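Local coordinates for protein phosphonate monoester hydrolase (Ruegeria pomeroyi, PDB 4UPK) that is a hydrolase of the sulfatase family, in the alkaline phosphatase clan, with a large mixed beta-sheet flanked by helices, at residues 60-65 with 342-347; 326-331 with 335-340; 478-483 with 496-501. One frame throughout, in Å; residues are numbered along the deposited sequence.

Interaction 1: residues 60-65 with 342-347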
loop_
_atom_site.group_PDB
_atom_site.type_symbol
_atom_site.label_atom_id
_atom_site.label_comp_id
_atom_site.label_asym_id
_atom_site.label_seq_id
_atom_site.Cartn_x
_atom_site.Cartn_y
_atom_site.Cartn_z
ATOM N N PRO A 60 -1.572 -44.238 20.598
ATOM C CA PRO A 60 -2.672 -44.167 21.570
ATOM C C PRO A 60 -3.327 -42.826 21.807
ATOM O O PRO A 60 -4.535 -42.809 22.035
ATOM C CB PRO A 60 -2.040 -44.721 22.852
ATOM C CG PRO A 60 -0.597 -44.477 22.688
ATOM C CD PRO A 60 -0.365 -44.786 21.252
ATOM N N HIS A 61 -2.554 -41.727 21.811
ATOM C CA HIS A 61 -3.104 -40.400 22.084
ATOM C C HIS A 61 -3.940 -39.864 20.943
ATOM O O HIS A 61 -5.022 -39.325 21.189
ATOM C CB HIS A 61 -2.023 -39.425 22.569
ATOM C CG HIS A 61 -1.449 -39.819 23.883
ATOM N ND1 HIS A 61 -2.163 -39.668 25.048
ATOM C CD2 HIS A 61 -0.245 -40.355 24.173
ATOM C CE1 HIS A 61 -1.365 -40.093 26.017
ATOM N NE2 HIS A 61 -0.198 -40.518 25.531
ATOM N N LEU A 62 -3.492 -40.098 19.702
ATOM C CA LEU A 62 -4.231 -39.738 18.478
ATOM C C LEU A 62 -5.497 -40.611 18.339
ATOM O O LEU A 62 -6.547 -40.120 17.937
ATOM C CB LEU A 62 -3.328 -39.860 17.233
ATOM C CG LEU A 62 -2.199 -38.815 17.122
ATOM C CD1 LEU A 62 -1.122 -39.270 16.160
ATOM C CD2 LEU A 62 -2.730 -37.448 16.711
ATOM N N ARG A 63 -5.398 -41.884 18.716
ATOM C CA ARG A 63 -6.531 -42.821 18.667
ATOM C C ARG A 63 -7.523 -42.555 19.806
ATOM O O ARG A 63 -8.726 -42.747 19.620
ATOM C CB ARG A 63 -6.043 -44.279 18.660
ATOM C CG ARG A 63 -5.527 -44.705 17.296
ATOM C CD ARG A 63 -4.785 -46.031 17.301
ATOM N NE ARG A 63 -4.031 -46.213 16.057
ATOM C CZ ARG A 63 -2.958 -46.988 15.920
ATOM N NH1 ARG A 63 -2.492 -47.682 16.952
ATOM N NH2 ARG A 63 -2.338 -47.066 14.753
ATOM N N ALA A 64 -7.030 -42.053 20.963
ATOM C CA ALA A 64 -7.896 -41.690 22.087
ATOM C C ALA A 64 -8.676 -40.443 21.718
ATOM O O ALA A 64 -9.882 -40.397 21.971
ATOM C CB ALA A 64 -7.079 -41.461 23.361
ATOM N N LEU A 65 -8.011 -39.456 21.055
ATOM C CA LEU A 65 -8.669 -38.230 20.591
ATOM C C LEU A 65 -9.738 -38.542 19.555
ATOM O O LEU A 65 -10.831 -37.995 19.651
ATOM C CB LEU A 65 -7.664 -37.197 20.062
ATOM C CG LEU A 65 -8.253 -35.859 19.572
ATOM C CD1 LEU A 65 -8.729 -34.975 20.759
ATOM C CD2 LEU A 65 -7.271 -35.124 18.682
ATOM N N ILE A 342 -10.199 -28.384 18.534
ATOM C CA ILE A 342 -8.961 -29.111 18.282
ATOM C C ILE A 342 -8.992 -29.638 16.867
ATOM O O ILE A 342 -9.942 -30.329 16.486
ATOM C CB ILE A 342 -8.643 -30.220 19.342
ATOM C CG1 ILE A 342 -8.577 -29.626 20.784
ATOM C CG2 ILE A 342 -7.338 -30.970 18.981
ATOM C CD1 ILE A 342 -8.535 -30.664 21.942
ATOM N N VAL A 343 -7.981 -29.265 16.075
ATOM C CA VAL A 343 -7.849 -29.721 14.698
ATOM C C VAL A 343 -6.496 -30.424 14.573
ATOM O O VAL A 343 -5.442 -29.811 14.777
ATOM C CB VAL A 343 -8.030 -28.627 13.602
ATOM C CG1 VAL A 343 -8.017 -29.257 12.208
ATOM C CG2 VAL A 343 -9.298 -27.802 13.802
ATOM N N VAL A 344 -6.538 -31.726 14.267
ATOM C CA VAL A 344 -5.329 -32.521 14.080
ATOM C C VAL A 344 -5.377 -33.119 12.679
ATOM O O VAL A 344 -6.354 -33.778 12.309
ATOM C CB VAL A 344 -5.049 -33.582 15.187
ATOM C CG1 VAL A 344 -3.693 -34.268 14.964
ATOM C CG2 VAL A 344 -5.092 -32.952 16.576
ATOM N N THR A 345 -4.312 -32.876 11.906
ATOM C CA THR A 345 -4.170 -33.374 10.548
ATOM C C THR A 345 -2.679 -33.535 10.181
ATOM O O THR A 345 -1.800 -33.211 10.974
ATOM C CB THR A 345 -4.910 -32.390 9.559
ATOM O OG1 THR A 345 -5.096 -33.031 8.292
ATOM C CG2 THR A 345 -4.193 -31.039 9.393
ATOM N N ALA A 346 -2.420 -34.012 8.954
ATOM C CA ALA A 346 -1.113 -34.040 8.317
ATOM C C ALA A 346 -1.249 -33.183 7.056
ATOM O O ALA A 346 -2.345 -33.091 6.497
ATOM C CB ALA A 346 -0.687 -35.455 7.970
ATOM N N ASP A 347 -0.161 -32.526 6.640
ATOM C CA ASP A 347 -0.118 -31.669 5.455
ATOM C C ASP A 347 -0.232 -32.470 4.135
ATOM O O ASP A 347 -0.967 -32.085 3.233
ATOM C CB ASP A 347 1.167 -30.839 5.491
ATOM C CG ASP A 347 1.255 -29.832 4.389
ATOM O OD1 ASP A 347 0.737 -28.719 4.568
ATOM O OD2 ASP A 347 1.859 -30.150 3.354
#

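Interaction 2: residues 326-331 with 335-340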
loop_
_atom_site.group_PDB
_atom_site.type_symbol
_atom_site.label_atom_id
_atom_site.label_comp_id
_atom_site.label_asym_id
_atom_site.label_seq_id
_atom_site.Cartn_x
_atom_site.Cartn_y
_atom_site.Cartn_z
ATOM N N ARG A 326 0.776 -35.108 25.988
ATOM C CA ARG A 326 1.176 -34.071 26.949
ATOM C C ARG A 326 0.434 -32.767 26.676
ATOM O O ARG A 326 0.126 -32.055 27.621
ATOM C CB ARG A 326 2.687 -33.809 26.875
ATOM C CG ARG A 326 3.588 -34.944 27.337
ATOM C CD ARG A 326 5.026 -34.630 26.938
ATOM N NE ARG A 326 5.569 -33.537 27.742
ATOM C CZ ARG A 326 6.571 -32.741 27.382
ATOM N NH1 ARG A 326 7.157 -32.888 26.200
ATOM N NH2 ARG A 326 6.997 -31.793 28.203
ATOM N N VAL A 327 0.205 -32.430 25.382
ATOM C CA VAL A 327 -0.525 -31.236 24.922
ATOM C C VAL A 327 -2.007 -31.366 25.352
ATOM O O VAL A 327 -2.568 -30.425 25.910
ATOM C CB VAL A 327 -0.357 -30.993 23.396
ATOM C CG1 VAL A 327 -1.212 -29.814 22.927
ATOM C CG2 VAL A 327 1.113 -30.766 23.032
ATOM N N ILE A 328 -2.612 -32.552 25.123
ATOM C CA ILE A 328 -3.986 -32.873 25.532
ATOM C C ILE A 328 -4.101 -32.809 27.055
ATOM O O ILE A 328 -5.030 -32.178 27.540
ATOM C CB ILE A 328 -4.478 -34.252 24.954
ATOM C CG1 ILE A 328 -4.492 -34.288 23.393
ATOM C CG2 ILE A 328 -5.830 -34.685 25.559
ATOM C CD1 ILE A 328 -5.343 -33.155 22.649
ATOM N N ALA A 329 -3.155 -33.451 27.803
ATOM C CA ALA A 329 -3.117 -33.467 29.271
ATOM C C ALA A 329 -3.101 -32.055 29.842
ATOM O O ALA A 329 -3.806 -31.804 30.818
ATOM C CB ALA A 329 -1.915 -34.262 29.787
ATOM N N HIS A 330 -2.349 -31.127 29.215
ATOM C CA HIS A 330 -2.293 -29.714 29.599
ATOM C C HIS A 330 -3.679 -29.062 29.516
ATOM O O HIS A 330 -4.032 -28.287 30.402
ATOM C CB HIS A 330 -1.308 -28.937 28.695
ATOM C CG HIS A 330 -1.329 -27.455 28.926
ATOM N ND1 HIS A 330 -0.790 -26.889 30.078
ATOM C CD2 HIS A 330 -1.875 -26.473 28.168
ATOM C CE1 HIS A 330 -1.013 -25.588 29.978
ATOM N NE2 HIS A 330 -1.657 -25.286 28.845
ATOM N N LEU A 331 -4.432 -29.330 28.434
ATOM C CA LEU A 331 -5.767 -28.768 28.213
ATOM C C LEU A 331 -6.755 -29.269 29.271
ATOM O O LEU A 331 -7.536 -28.474 29.792
ATOM C CB LEU A 331 -6.299 -29.086 26.810
ATOM C CG LEU A 331 -5.584 -28.485 25.594
ATOM C CD1 LEU A 331 -6.259 -28.917 24.346
ATOM C CD2 LEU A 331 -5.529 -26.961 25.645
ATOM N N GLY A 335 -8.509 -27.218 32.457
ATOM C CA GLY A 335 -9.946 -27.192 32.213
ATOM C C GLY A 335 -10.291 -26.464 30.924
ATOM O O GLY A 335 -11.333 -25.817 30.831
ATOM N N GLN A 336 -9.396 -26.556 29.925
ATOM C CA GLN A 336 -9.538 -25.894 28.630
ATOM C C GLN A 336 -9.862 -26.861 27.485
ATOM O O GLN A 336 -10.130 -26.401 26.392
ATOM C CB GLN A 336 -8.268 -25.099 28.292
ATOM C CG GLN A 336 -8.029 -23.861 29.162
ATOM C CD GLN A 336 -6.772 -23.153 28.689
ATOM O OE1 GLN A 336 -6.834 -22.107 28.035
ATOM N NE2 GLN A 336 -5.606 -23.754 28.923
ATOM N N TYR A 337 -9.873 -28.177 27.738
ATOM C CA TYR A 337 -10.152 -29.209 26.748
ATOM C C TYR A 337 -11.556 -29.141 26.127
ATOM O O TYR A 337 -11.675 -29.199 24.901
ATOM C CB TYR A 337 -9.879 -30.595 27.355
ATOM C CG TYR A 337 -10.107 -31.771 26.431
ATOM C CD1 TYR A 337 -9.146 -32.145 25.495
ATOM C CD2 TYR A 337 -11.249 -32.563 26.548
ATOM C CE1 TYR A 337 -9.329 -33.258 24.678
ATOM C CE2 TYR A 337 -11.441 -33.682 25.737
ATOM C CZ TYR A 337 -10.476 -34.026 24.807
ATOM O OH TYR A 337 -10.662 -35.129 24.009
ATOM N N ASP A 338 -12.607 -29.055 26.955
ATOM C CA ASP A 338 -13.997 -29.021 26.470
ATOM C C ASP A 338 -14.363 -27.733 25.730
ATOM O O ASP A 338 -15.198 -27.800 24.845
ATOM C CB ASP A 338 -15.008 -29.321 27.595
ATOM C CG ASP A 338 -14.777 -30.604 28.378
ATOM O OD1 ASP A 338 -14.336 -31.607 27.770
ATOM O OD2 ASP A 338 -15.122 -30.632 29.577
ATOM N N ASP A 339 -13.699 -26.592 26.045
ATOM C CA ASP A 339 -13.914 -25.262 25.439
ATOM C C ASP A 339 -12.946 -24.934 24.254
ATOM O O ASP A 339 -12.785 -23.750 23.907
ATOM C CB ASP A 339 -13.778 -24.166 26.530
ATOM C CG ASP A 339 -14.888 -24.083 27.569
ATOM O OD1 ASP A 339 -15.939 -24.755 27.389
ATOM O OD2 ASP A 339 -14.730 -23.312 28.537
ATOM N N THR A 340 -12.303 -25.970 23.651
ATOM C CA THR A 340 -11.322 -25.792 22.566
ATOM C C THR A 340 -11.675 -26.549 21.281
ATOM O O THR A 340 -11.988 -27.744 21.314
ATOM C CB THR A 340 -9.906 -26.167 23.075
ATOM O OG1 THR A 340 -9.607 -25.352 24.200
ATOM C CG2 THR A 340 -8.785 -25.996 22.016
HETATM O O HOH W 1 -2.930 -22.967 28.518
#

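Interaction 3: residues 478-483 with 496-501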
loop_
_atom_site.group_PDB
_atom_site.type_symbol
_atom_site.label_atom_id
_atom_site.label_comp_id
_atom_site.label_asym_id
_atom_site.label_seq_id
_atom_site.Cartn_x
_atom_site.Cartn_y
_atom_site.Cartn_z
ATOM N N PRO A 478 -3.215 -39.158 -20.184
ATOM C CA PRO A 478 -3.830 -39.304 -18.859
ATOM C C PRO A 478 -3.586 -40.673 -18.214
ATOM O O PRO A 478 -3.133 -41.617 -18.876
ATOM C CB PRO A 478 -5.326 -39.116 -19.143
ATOM C CG PRO A 478 -5.505 -39.439 -20.568
ATOM C CD PRO A 478 -4.235 -39.041 -21.250
ATOM N N MET A 479 -3.885 -40.767 -16.916
ATOM C CA MET A 479 -3.862 -42.015 -16.182
ATOM C C MET A 479 -5.288 -42.268 -15.735
ATOM O O MET A 479 -6.023 -41.332 -15.441
ATOM C CB MET A 479 -2.926 -41.988 -14.946
ATOM C CG MET A 479 -1.542 -41.484 -15.225
ATOM S SD MET A 479 -0.446 -41.834 -13.859
ATOM C CE MET A 479 0.858 -40.676 -14.146
ATOM N N LEU A 480 -5.684 -43.515 -15.701
ATOM C CA LEU A 480 -7.004 -43.889 -15.222
ATOM C C LEU A 480 -6.904 -45.159 -14.384
ATOM O O LEU A 480 -6.441 -46.170 -14.878
ATOM C CB LEU A 480 -8.013 -44.019 -16.353
ATOM C CG LEU A 480 -9.471 -44.221 -15.910
ATOM C CD1 LEU A 480 -10.027 -42.971 -15.268
ATOM C CD2 LEU A 480 -10.325 -44.686 -17.082
ATOM N N PHE A 481 -7.299 -45.070 -13.096
ATOM C CA PHE A 481 -7.269 -46.174 -12.150
ATOM C C PHE A 481 -8.689 -46.521 -11.719
ATOM O O PHE A 481 -9.393 -45.679 -11.186
ATOM C CB PHE A 481 -6.355 -45.847 -10.939
ATOM C CG PHE A 481 -4.992 -45.304 -11.322
ATOM C CD1 PHE A 481 -4.081 -46.092 -12.021
ATOM C CD2 PHE A 481 -4.610 -44.020 -10.960
ATOM C CE1 PHE A 481 -2.826 -45.591 -12.386
ATOM C CE2 PHE A 481 -3.344 -43.524 -11.305
ATOM C CZ PHE A 481 -2.458 -44.316 -12.011
ATOM N N ASP A 482 -9.115 -47.757 -11.988
ATOM C CA ASP A 482 -10.427 -48.280 -11.629
ATOM C C ASP A 482 -10.346 -49.002 -10.262
ATOM O O ASP A 482 -9.695 -50.045 -10.147
ATOM C CB ASP A 482 -10.917 -49.228 -12.741
ATOM C CG ASP A 482 -12.296 -49.850 -12.554
ATOM O OD1 ASP A 482 -13.003 -49.475 -11.575
ATOM O OD2 ASP A 482 -12.655 -50.738 -13.358
ATOM N N HIS A 483 -11.024 -48.455 -9.243
ATOM C CA HIS A 483 -11.056 -49.035 -7.908
ATOM C C HIS A 483 -11.976 -50.270 -7.757
ATOM O O HIS A 483 -11.926 -50.950 -6.733
ATOM C CB HIS A 483 -11.197 -47.967 -6.806
ATOM C CG HIS A 483 -10.134 -46.897 -6.874
ATOM N ND1 HIS A 483 -8.801 -47.162 -6.544
ATOM C CD2 HIS A 483 -10.235 -45.598 -7.250
ATOM C CE1 HIS A 483 -8.151 -46.022 -6.721
ATOM N NE2 HIS A 483 -8.971 -45.050 -7.149
ATOM N N PRO A 496 -9.691 -49.258 -24.740
ATOM C CA PRO A 496 -10.884 -48.700 -25.424
ATOM C C PRO A 496 -12.197 -48.849 -24.647
ATOM O O PRO A 496 -13.102 -48.028 -24.801
ATOM C CB PRO A 496 -10.928 -49.466 -26.764
ATOM C CG PRO A 496 -9.557 -49.997 -26.941
ATOM C CD PRO A 496 -9.025 -50.278 -25.576
ATOM N N ALA A 497 -12.278 -49.882 -23.792
ATOM C CA ALA A 497 -13.429 -50.178 -22.954
ATOM C C ALA A 497 -13.670 -49.085 -21.884
ATOM O O ALA A 497 -14.772 -49.020 -21.333
ATOM C CB ALA A 497 -13.254 -51.550 -22.302
ATOM N N HIS A 498 -12.639 -48.240 -21.596
ATOM C CA HIS A 498 -12.689 -47.142 -20.625
ATOM C C HIS A 498 -12.669 -45.736 -21.249
ATOM O O HIS A 498 -12.573 -44.753 -20.524
ATOM C CB HIS A 498 -11.570 -47.291 -19.581
ATOM C CG HIS A 498 -11.744 -48.455 -18.649
ATOM N ND1 HIS A 498 -12.767 -48.490 -17.714
ATOM C CD2 HIS A 498 -11.025 -49.594 -18.546
ATOM C CE1 HIS A 498 -12.630 -49.640 -17.070
ATOM N NE2 HIS A 498 -11.594 -50.336 -17.532
ATOM N N ALA A 499 -12.797 -45.631 -22.580
ATOM C CA ALA A 499 -12.791 -44.353 -23.311
ATOM C C ALA A 499 -13.937 -43.397 -22.896
ATOM O O ALA A 499 -13.702 -42.200 -22.747
ATOM C CB ALA A 499 -12.787 -44.593 -24.819
ATOM N N ALA A 500 -15.148 -43.934 -22.673
ATOM C CA ALA A 500 -16.305 -43.162 -22.226
ATOM C C ALA A 500 -16.147 -42.686 -20.772
ATOM O O ALA A 500 -16.552 -41.563 -20.473
ATOM C CB ALA A 500 -17.584 -43.968 -22.401
ATOM N N ASP A 501 -15.534 -43.518 -19.874
ATOM C CA ASP A 501 -15.282 -43.150 -18.477
ATOM C C ASP A 501 -14.255 -42.044 -18.429
ATOM O O ASP A 501 -14.443 -41.071 -17.697
ATOM C CB ASP A 501 -14.802 -44.342 -17.645
ATOM C CG ASP A 501 -15.758 -45.515 -17.556
ATOM O OD1 ASP A 501 -16.934 -45.302 -17.185
ATOM O OD2 ASP A 501 -15.299 -46.656 -17.729
HETATM O O HOH W 2 -10.799 -51.731 -14.853
#

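Interaction 1: residues 60-65 with 342-347
L65 and L62 of the helix reach V344 of the strand, and each leucine meets its own methyl of the valine. The CD2 of L65 lies 3.7 Å from V344 CG2, while L62 CD2 lies 3.8 Å from V344 CG1. The same L65 CD2 also approaches I342 CG2, at 4.2 Å, and so rests between two alternate residues of the strand. The torsion of L65 explains its double contact: with CG anti to the backbone N (chi1 -179°), it extends a side chain already directed at the strand. L62 leaves the helix more to the flank and reaches V344 through its outer end. Its side chain crosses that of V344 at about a right angle, whereas L65 meets both strand residues at a slant. All four residues are buried and the contact is wholly apolar; it is small, 151 Å² in all, as the axes stay 11.1 Å apart and only side-chain ends meet. Further side chains add to this packing: I324 of helix 303-333 touches L62, and I373 of strand 372-375 touches L65.

The other side of the helix is different. P60 and A64 are exposed, and R63 turns its guanidinium to backbone oxygens of C48, L49 and V57, while D321 accepts from the amides of H61 and L62 at the start of the helix. On the strand, V343 points away from the helix and packs against F38, L372 and I374, so residues alternate between the two faces of the sheet. The axes run at 128°, closer to antiparallel than parallel. A helix laid by its leucines on a strand bordered by 35-41 and 372-375 is characteristic of the layered alpha/beta core of the alkaline phosphatase superfamily.

Interaction 2: residues 326-331 with 335-340
L331 meets the loop both through its carbonyl and through its side chain, whose CB lies 3.9 Å from Y337 CB and sits at the edge of the tyrosine ring, near its plane. Its oxygen has one good backbone donor, Q336 N, at 2.7 Å from L331 O with an N-H...O angle of 154°. A second, Y337 N, is weak, at 3.1 Å from L331 O and 127°. T334 OG1 also bonds to this oxygen. G335 N is near it but poorly angled and does not count. With the positive phi of G335 this is a Schellman motif, which ends helix 303-333; a type I beta turn from Y337 to T340 then leads into strand 340-346. Within the loop T340 OG1 donates to Q336 O, at a doubtfully short 2.5 Å, and also pairs with N35 ND2.

The Q336 side chain is extended beyond CG (chi2 -178°), carrying its amide to three partners. Q336 NE2 donates to water 1 at 2.8 Å and also bonds to T334 OG1, while OE1 takes W233 NE1. Water 1 lies in the plane of the H330 ring, 2.7 Å from H330 NE2, and thus bridges helix and loop. Y337 OH bonds to D68 OD2, while I328 CG2 approaches the same ring obliquely, 3.9 Å from Y337 CE1.

Interaction 3: residues 478-483 with 496-501
H498 faces the strand with two different parts of its side chain. Its CB is met by one methyl of L480, with L480 CD2 3.8 Å from H498 CB, and the leucine runs aslant to the histidine. Further out, the side chains of H498 and D482 cross at about a right angle, with carboxylate and ring planes 72° apart, and D482 OD2 stays 3.9 Å from H498 CE1. A water links the two, donating to D482 OD2 at 2.6 Å and accepting weakly from H498 NE2 at 3.1 Å. On the other ring nitrogen, H498 ND1 gives D501 OD2 a hydrogen bond of 3.1 Å and 161°, near the ring plane and on the anti side of the carboxylate. This bond, with the water at NE2, helps to set the rotation of the ring. Donation from both nitrogens would be consistent with a charged imidazole, though one bond is weak. D482 OD1 is held by the salt bridge to R466 and by the amide of Q484.

H498 stands at the N-cap position of helix 499-515, which lies against strand 479-482, at one end of this chain's four-stranded antiparallel sheet; L505 of that helix also touches L480, and R507 of a second subunit packs on P478.

In the fold
Interactions 1 and 2 adjoin, their centres 13 Å apart: I342 CD1 lies 3.7 Å from L331 CD1, and I328 and Y337 also touch I342. Helix 303-333 and strand 340-346 follow each other in the chain, so interaction 2 is the short local turn nested inside the long loop closed by interaction 1. Both belong to the sulfatase-family region, with strand 340-346 in the large mixed sheet. Interaction 3 comes later in the chain, its centre 36 Å from that of interaction 1 and 48 Å from that of interaction 2, which lies on the opposite side of the chain's centre from it. It belongs to the separate four-stranded antiparallel sheet. The protein thus stacks helices on both of its larger sheets.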